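Local coordinates for protein phosphoribosylformylglycinamidine cyclo-ligase (Thermus thermophilus HB8, PDB 5AVM) that probably catalyses the ATP-dependent ring closure of formylglycinamidine ribonucleotide to aminoimidazole ribonucleotide, a step of de novo purine biosynthesis, at residues B[81-84]-B[85-89]; B[181-184]-B[185-188]; B[226-229]-B[230-234]. All coordinates share one frame; numbering follows the deposited sequence.

Contact 1: residues B[81-84]-B[85-89]; sequences FDLV and NHSVN
Asn-85 N, His-86 N, Ser-87 N and Val-88 N each donate to the carbonyl four residues back, from Phe-81 O to Val-84 O, so 81-89 is one unbroken run of helix 79-92. The Ser-87 hydroxyl adds a side-chain bond to this pattern. Its OG donates to Leu-83 O at 2.7 Å, while Ser-87 N reaches the same oxygen at 2.9 Å from the other face of the carbonyl plane. The hydroxyl lies well above that plane, because chi1 of -61° sets OG beside its own backbone N and turns it back along the helix. Serine suits a buried site here, since the helix itself takes up its proton. Val-84 CG1 and Val-88 CG2 meet at 4.2 Å, one turn apart. Asn-85 ND2 lies at the edge of the Phe-81 ring, near its plane, and 4.1 Å from Phe-81 CB. The amide spans two partners, OD1 bonded to His-129 NE2 of helix 112-129 and ND2 to His-221 O, which fixes its flip. Asp-82 OD1 takes Lys-66 NZ in a salt bridge and His-221 N in a hydrogen bond, and His-86 ND1 is hydrogen-bonded to Thr-187 OG1. The chemistry implies a helix with two kinds of surface: apolar groups pack on strands 97-107 and 150-161 and on helix 112-129, while the buried polar ends of Asp-82, Asn-85 and His-86 are each met by specific partners.

Contact 2: residues B[181-184]-B[185-188]; sequences PSSG and PHTN
The loop that leaves strand 176-181 and leads into helix 190-196 folds back here, and the imidazole of His-186 comes to rest against Ser-182 and Ser-183. Ser-182 CB lies over one face of the ring, 3.8 Å from its centroid and 25° off the normal, a CH-pi contact offset toward the rim. Ser-183 OG approaches in the ring plane, at the edge, 3.3 Å from His-186 CD2. With chi1 of -85°, His-186 CG stands beside its own backbone N and the ring swings back toward the two serines, bringing NE2 to 3.1 Å from Ser-183 N. A water bridges Ser-183 OG and His-186 N: it donates to the hydroxyl at 2.9 Å and accepts from His-186 N at 2.8 Å, giving this buried N-H a partner. Small serines let the imidazole lie close to the backbone, and their hydroxyls are engaged elsewhere too, Ser-182 OG with Asn-295 OD1 and Ser-183 OG with Pro-220 O. Glycine suits position 184, whose backbone angles would jam a beta carbon against the preceding carbonyl oxygen and Pro-185 CD. The ring of Pro-185 packs on Tyr-190 and Ile-193 of helix 190-196 and on Val-275 and Phe-276 of helix 275-283. His-186 stacks on His-221, while Asn-188 touches His-86 of helix 79-92, leaving the loop between that helix and helices 190-196 and 275-283.

Contact 3: residues B[226-229]-B[230-234]; sequences KEFR and LLWEA
Phe-228 and Trp-232, one turn apart on helix 225-233, meet through both backbone and rings. Each carbonyl oxygen from Lys-226 to Arg-229 accepts a backbone N-H from the next turn. Lys-226 O receives Leu-230 N at 3.2 Å, and Glu-227 O receives Leu-231 N at 3.2 Å, in the carbonyl plane. Leu-230 N also gives Glu-227 O a weak second bond. Phe-228 O takes Trp-232 N at 2.7 Å, nearly along the C=O axis. The straightest of the set is Glu-233 N to Arg-229 O, 172° at the hydrogen. Trp-232 chi1 of -71° keeps CG beside its own backbone N and lays the indole back over the preceding turn, so that Phe-228 O, already satisfied, lies 3.2 Å above the ring plane, toward the rim. The phenyl edge is directed at the indole face in an offset edge-to-face pair, planes at 67°, and Phe-228 CB sits almost squarely over the six-membered ring in a CH-pi contact. Arg-229 CG packs 3.9 Å from Trp-232 CE3, and its extended chain carries NE to a salt bridge with Glu-97. Glu-233 OE2 stays 6.6 Å from Arg-229 NE, so the two charged groups do not touch. At Trp-232, an alanine is likely to open a gap beside the Phe-228 ring edge and CB and leave Arg-229 CG without the indole it rests on. Aromatic residues suit this side, where Phe-228 and Trp-232 both touch Leu-92 of helix 79-92. Phe-228 also reaches Leu-180 of strand 176-181 and Met-300 and Leu-302 of strand 298-304, placing helix 225-233 between helix 79-92 and the six-stranded sheet.

How the contacts relate
Contact 1 belongs to the N-terminal AIR synthase domain and contacts 2 and 3 to the C-terminal one, and the meeting of contacts 1 and 2 joins the two. Contacts 1 and 2, with centres 11 Å apart, touch directly: His-86 ND1 and Thr-187 OG1 are 2.7 Å apart in a probable hydrogen bond, and Asp-82 CB packs 3.4 Å from Thr-187 CG2. Lys-66 and His-221 have partners in both. Contact 3 touches neither; its nearest atoms are about 6 Å from each, and its centre is about 18 Å from that of contact 1 and about 21 Å from that of contact 2. Asn-89, which binds Arg-222 O and Tyr-224 N, links 85-89 to the chain just before helix 225-233.

Contact 1: residues B[81-84]-B[85-89]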
# COMPACT_ATOMS: atom_id res chain seq x y z
N PHE B 81 15.43 2.16 -4.07
CA PHE B 81 15.82 3.20 -3.13
C PHE B 81 14.86 4.38 -3.20
O PHE B 81 14.58 5.03 -2.19
CB PHE B 81 17.27 3.66 -3.39
CG PHE B 81 18.30 2.61 -3.07
CD1 PHE B 81 18.43 1.47 -3.86
CD2 PHE B 81 19.12 2.75 -1.95
CE1 PHE B 81 19.37 0.49 -3.55
CE2 PHE B 81 20.06 1.77 -1.63
CZ PHE B 81 20.19 0.64 -2.43
N ASP B 82 14.35 4.66 -4.39
CA ASP B 82 13.41 5.76 -4.56
C ASP B 82 12.21 5.59 -3.65
O ASP B 82 11.79 6.53 -2.99
CB ASP B 82 12.94 5.86 -6.02
CG ASP B 82 13.98 6.52 -6.93
OD1 ASP B 82 14.43 7.65 -6.62
OD2 ASP B 82 14.35 5.91 -7.96
N LEU B 83 11.67 4.38 -3.60
CA LEU B 83 10.50 4.10 -2.76
C LEU B 83 10.82 4.08 -1.26
O LEU B 83 10.17 4.76 -0.47
CB LEU B 83 9.88 2.76 -3.16
CG LEU B 83 8.66 2.33 -2.35
CD1 LEU B 83 7.63 3.45 -2.32
CD2 LEU B 83 8.08 1.07 -2.96
N VAL B 84 11.81 3.28 -0.89
CA VAL B 84 12.21 3.14 0.50
C VAL B 84 12.65 4.48 1.09
O VAL B 84 12.21 4.86 2.18
CB VAL B 84 13.34 2.09 0.63
CG1 VAL B 84 13.93 2.11 2.03
CG2 VAL B 84 12.78 0.72 0.31
N ASN B 85 13.53 5.19 0.38
CA ASN B 85 14.01 6.48 0.86
C ASN B 85 12.91 7.53 0.96
O ASN B 85 12.94 8.37 1.85
CB ASN B 85 15.12 6.99 -0.05
CG ASN B 85 16.39 6.21 0.12
OD1 ASN B 85 16.42 5.23 0.88
ND2 ASN B 85 17.45 6.62 -0.57
N HIS B 86 11.94 7.48 0.05
CA HIS B 86 10.83 8.41 0.07
C HIS B 86 9.96 8.05 1.27
O HIS B 86 9.42 8.93 1.95
CB HIS B 86 10.04 8.29 -1.24
CG HIS B 86 8.87 9.22 -1.35
ND1 HIS B 86 8.44 9.73 -2.55
CD2 HIS B 86 8.00 9.68 -0.42
CE1 HIS B 86 7.35 10.46 -2.37
NE2 HIS B 86 7.06 10.44 -1.08
N SER B 87 9.86 6.76 1.54
CA SER B 87 9.07 6.25 2.67
C SER B 87 9.74 6.63 3.99
O SER B 87 9.07 7.02 4.96
CB SER B 87 8.93 4.72 2.59
OG SER B 87 8.24 4.32 1.40
N VAL B 88 11.06 6.51 4.04
CA VAL B 88 11.82 6.85 5.23
C VAL B 88 11.64 8.33 5.59
O VAL B 88 11.46 8.67 6.75
CB VAL B 88 13.32 6.52 5.05
CG1 VAL B 88 14.14 7.11 6.20
CG2 VAL B 88 13.52 5.01 5.00
N ASN B 89 11.69 9.20 4.58
CA ASN B 89 11.56 10.63 4.81
C ASN B 89 10.19 11.08 5.28
O ASN B 89 10.09 11.96 6.12
CB ASN B 89 11.95 11.42 3.56
CG ASN B 89 13.45 11.38 3.26
OD1 ASN B 89 14.23 10.80 4.03
ND2 ASN B 89 13.85 12.00 2.15

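Contact 2: residues B[181-184]-B[185-188]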
# COMPACT_ATOMS: atom_id res chain seq x y z
N PRO B 181 19.73 19.10 1.40
CA PRO B 181 19.84 18.96 -0.05
C PRO B 181 19.27 17.72 -0.72
O PRO B 181 19.56 16.59 -0.32
CB PRO B 181 21.35 19.11 -0.28
CG PRO B 181 21.93 18.47 0.94
CD PRO B 181 21.06 19.06 2.04
N SER B 182 18.47 17.94 -1.75
CA SER B 182 17.87 16.86 -2.51
C SER B 182 18.94 16.36 -3.48
O SER B 182 19.90 17.08 -3.76
CB SER B 182 16.64 17.35 -3.29
OG SER B 182 17.00 18.15 -4.39
N SER B 183 18.76 15.14 -3.99
CA SER B 183 19.72 14.53 -4.91
C SER B 183 19.31 14.69 -6.36
O SER B 183 19.91 14.11 -7.27
CB SER B 183 19.84 13.04 -4.62
OG SER B 183 18.66 12.39 -5.04
N GLY B 184 18.27 15.48 -6.59
CA GLY B 184 17.78 15.67 -7.93
C GLY B 184 16.28 15.75 -7.86
O GLY B 184 15.74 16.20 -6.85
N PRO B 185 15.56 15.31 -8.91
CA PRO B 185 14.10 15.38 -8.85
C PRO B 185 13.47 14.48 -7.80
O PRO B 185 12.31 14.66 -7.42
CB PRO B 185 13.68 15.00 -10.28
CG PRO B 185 14.91 15.36 -11.11
CD PRO B 185 16.02 14.88 -10.23
N HIS B 186 14.24 13.52 -7.30
CA HIS B 186 13.73 12.59 -6.30
C HIS B 186 12.61 11.76 -6.92
O HIS B 186 12.84 11.07 -7.91
CB HIS B 186 13.25 13.33 -5.06
CG HIS B 186 14.34 13.61 -4.07
ND1 HIS B 186 14.11 14.17 -2.84
CD2 HIS B 186 15.67 13.36 -4.12
CE1 HIS B 186 15.24 14.25 -2.17
NE2 HIS B 186 16.21 13.76 -2.92
N THR B 187 11.41 11.83 -6.37
CA THR B 187 10.32 11.04 -6.91
C THR B 187 8.99 11.75 -7.15
O THR B 187 7.92 11.19 -6.94
CB THR B 187 10.05 9.77 -6.05
OG1 THR B 187 10.09 10.12 -4.66
CG2 THR B 187 11.09 8.71 -6.32
N ASN B 188 9.06 13.00 -7.60
CA ASN B 188 7.86 13.74 -7.91
C ASN B 188 8.13 14.65 -9.10
O ASN B 188 9.22 15.20 -9.22
CB ASN B 188 7.40 14.56 -6.70
CG ASN B 188 6.61 13.73 -5.69
OD1 ASN B 188 5.44 13.41 -5.92
ND2 ASN B 188 7.24 13.38 -4.58
O HOH W 1 16.91 12.75 -7.32

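Contact 3: residues B[226-229]-B[230-234]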
# COMPACT_ATOMS: atom_id res chain seq x y z
N LYS B 226 20.24 9.16 8.31
CA LYS B 226 21.56 9.37 8.90
C LYS B 226 21.62 10.77 9.51
O LYS B 226 22.09 10.95 10.64
CB LYS B 226 22.62 9.17 7.82
CG LYS B 226 22.45 7.82 7.09
CD LYS B 226 23.45 7.59 5.95
CE LYS B 226 24.84 7.23 6.45
NZ LYS B 226 25.78 6.94 5.31
N GLU B 227 21.12 11.76 8.78
CA GLU B 227 21.09 13.14 9.25
C GLU B 227 20.38 13.22 10.60
O GLU B 227 21.00 13.48 11.63
CB GLU B 227 20.34 14.03 8.27
CG GLU B 227 21.21 14.78 7.28
CD GLU B 227 21.76 13.92 6.18
OE1 GLU B 227 21.31 12.76 6.04
OE2 GLU B 227 22.63 14.42 5.43
N PHE B 228 19.07 12.99 10.57
CA PHE B 228 18.23 13.02 11.76
C PHE B 228 18.84 12.34 12.97
O PHE B 228 18.80 12.88 14.07
CB PHE B 228 16.86 12.40 11.46
CG PHE B 228 15.90 13.35 10.80
CD1 PHE B 228 16.12 13.77 9.49
CD2 PHE B 228 14.82 13.87 11.50
CE1 PHE B 228 15.27 14.71 8.89
CE2 PHE B 228 13.96 14.81 10.91
CZ PHE B 228 14.19 15.23 9.60
N ARG B 229 19.40 11.16 12.78
CA ARG B 229 20.00 10.44 13.89
C ARG B 229 21.12 11.27 14.50
O ARG B 229 21.28 11.31 15.72
CB ARG B 229 20.50 9.07 13.43
CG ARG B 229 19.37 8.05 13.34
CD ARG B 229 19.79 6.74 12.68
NE ARG B 229 18.75 5.72 12.75
CZ ARG B 229 18.76 4.58 12.05
NH1 ARG B 229 19.76 4.33 11.22
NH2 ARG B 229 17.78 3.70 12.19
N LEU B 230 21.88 11.96 13.66
CA LEU B 230 22.97 12.80 14.14
C LEU B 230 22.43 13.91 15.02
O LEU B 230 23.06 14.30 16.00
CB LEU B 230 23.74 13.41 12.97
CG LEU B 230 24.43 12.45 12.01
CD1 LEU B 230 25.08 13.24 10.89
CD2 LEU B 230 25.45 11.61 12.77
N LEU B 231 21.26 14.43 14.66
CA LEU B 231 20.64 15.50 15.42
C LEU B 231 19.96 14.95 16.67
O LEU B 231 19.95 15.60 17.72
CB LEU B 231 19.62 16.23 14.56
CG LEU B 231 20.20 16.95 13.35
CD1 LEU B 231 19.06 17.44 12.47
CD2 LEU B 231 21.07 18.11 13.80
N TRP B 232 19.40 13.75 16.57
CA TRP B 232 18.74 13.15 17.72
C TRP B 232 19.78 12.82 18.78
O TRP B 232 19.62 13.15 19.96
CB TRP B 232 17.98 11.88 17.31
CG TRP B 232 16.75 12.15 16.49
CD1 TRP B 232 15.93 13.24 16.56
CD2 TRP B 232 16.16 11.27 15.51
NE1 TRP B 232 14.87 13.10 15.69
CE2 TRP B 232 14.99 11.90 15.04
CE3 TRP B 232 16.50 10.02 15.00
CZ2 TRP B 232 14.16 11.32 14.08
CZ3 TRP B 232 15.68 9.44 14.03
CH2 TRP B 232 14.52 10.09 13.59
N GLU B 233 20.86 12.16 18.37
CA GLU B 233 21.91 11.79 19.30
C GLU B 233 22.55 13.01 19.94
O GLU B 233 23.15 12.90 21.01
CB GLU B 233 22.98 10.96 18.58
CG GLU B 233 22.44 9.65 18.03
CD GLU B 233 23.54 8.64 17.72
OE1 GLU B 233 24.32 8.32 18.65
OE2 GLU B 233 23.60 8.17 16.57
N ALA B 234 22.39 14.16 19.30
CA ALA B 234 22.96 15.41 19.80
C ALA B 234 21.93 16.25 20.57
O ALA B 234 22.25 17.33 21.05
CB ALA B 234 23.55 16.22 18.65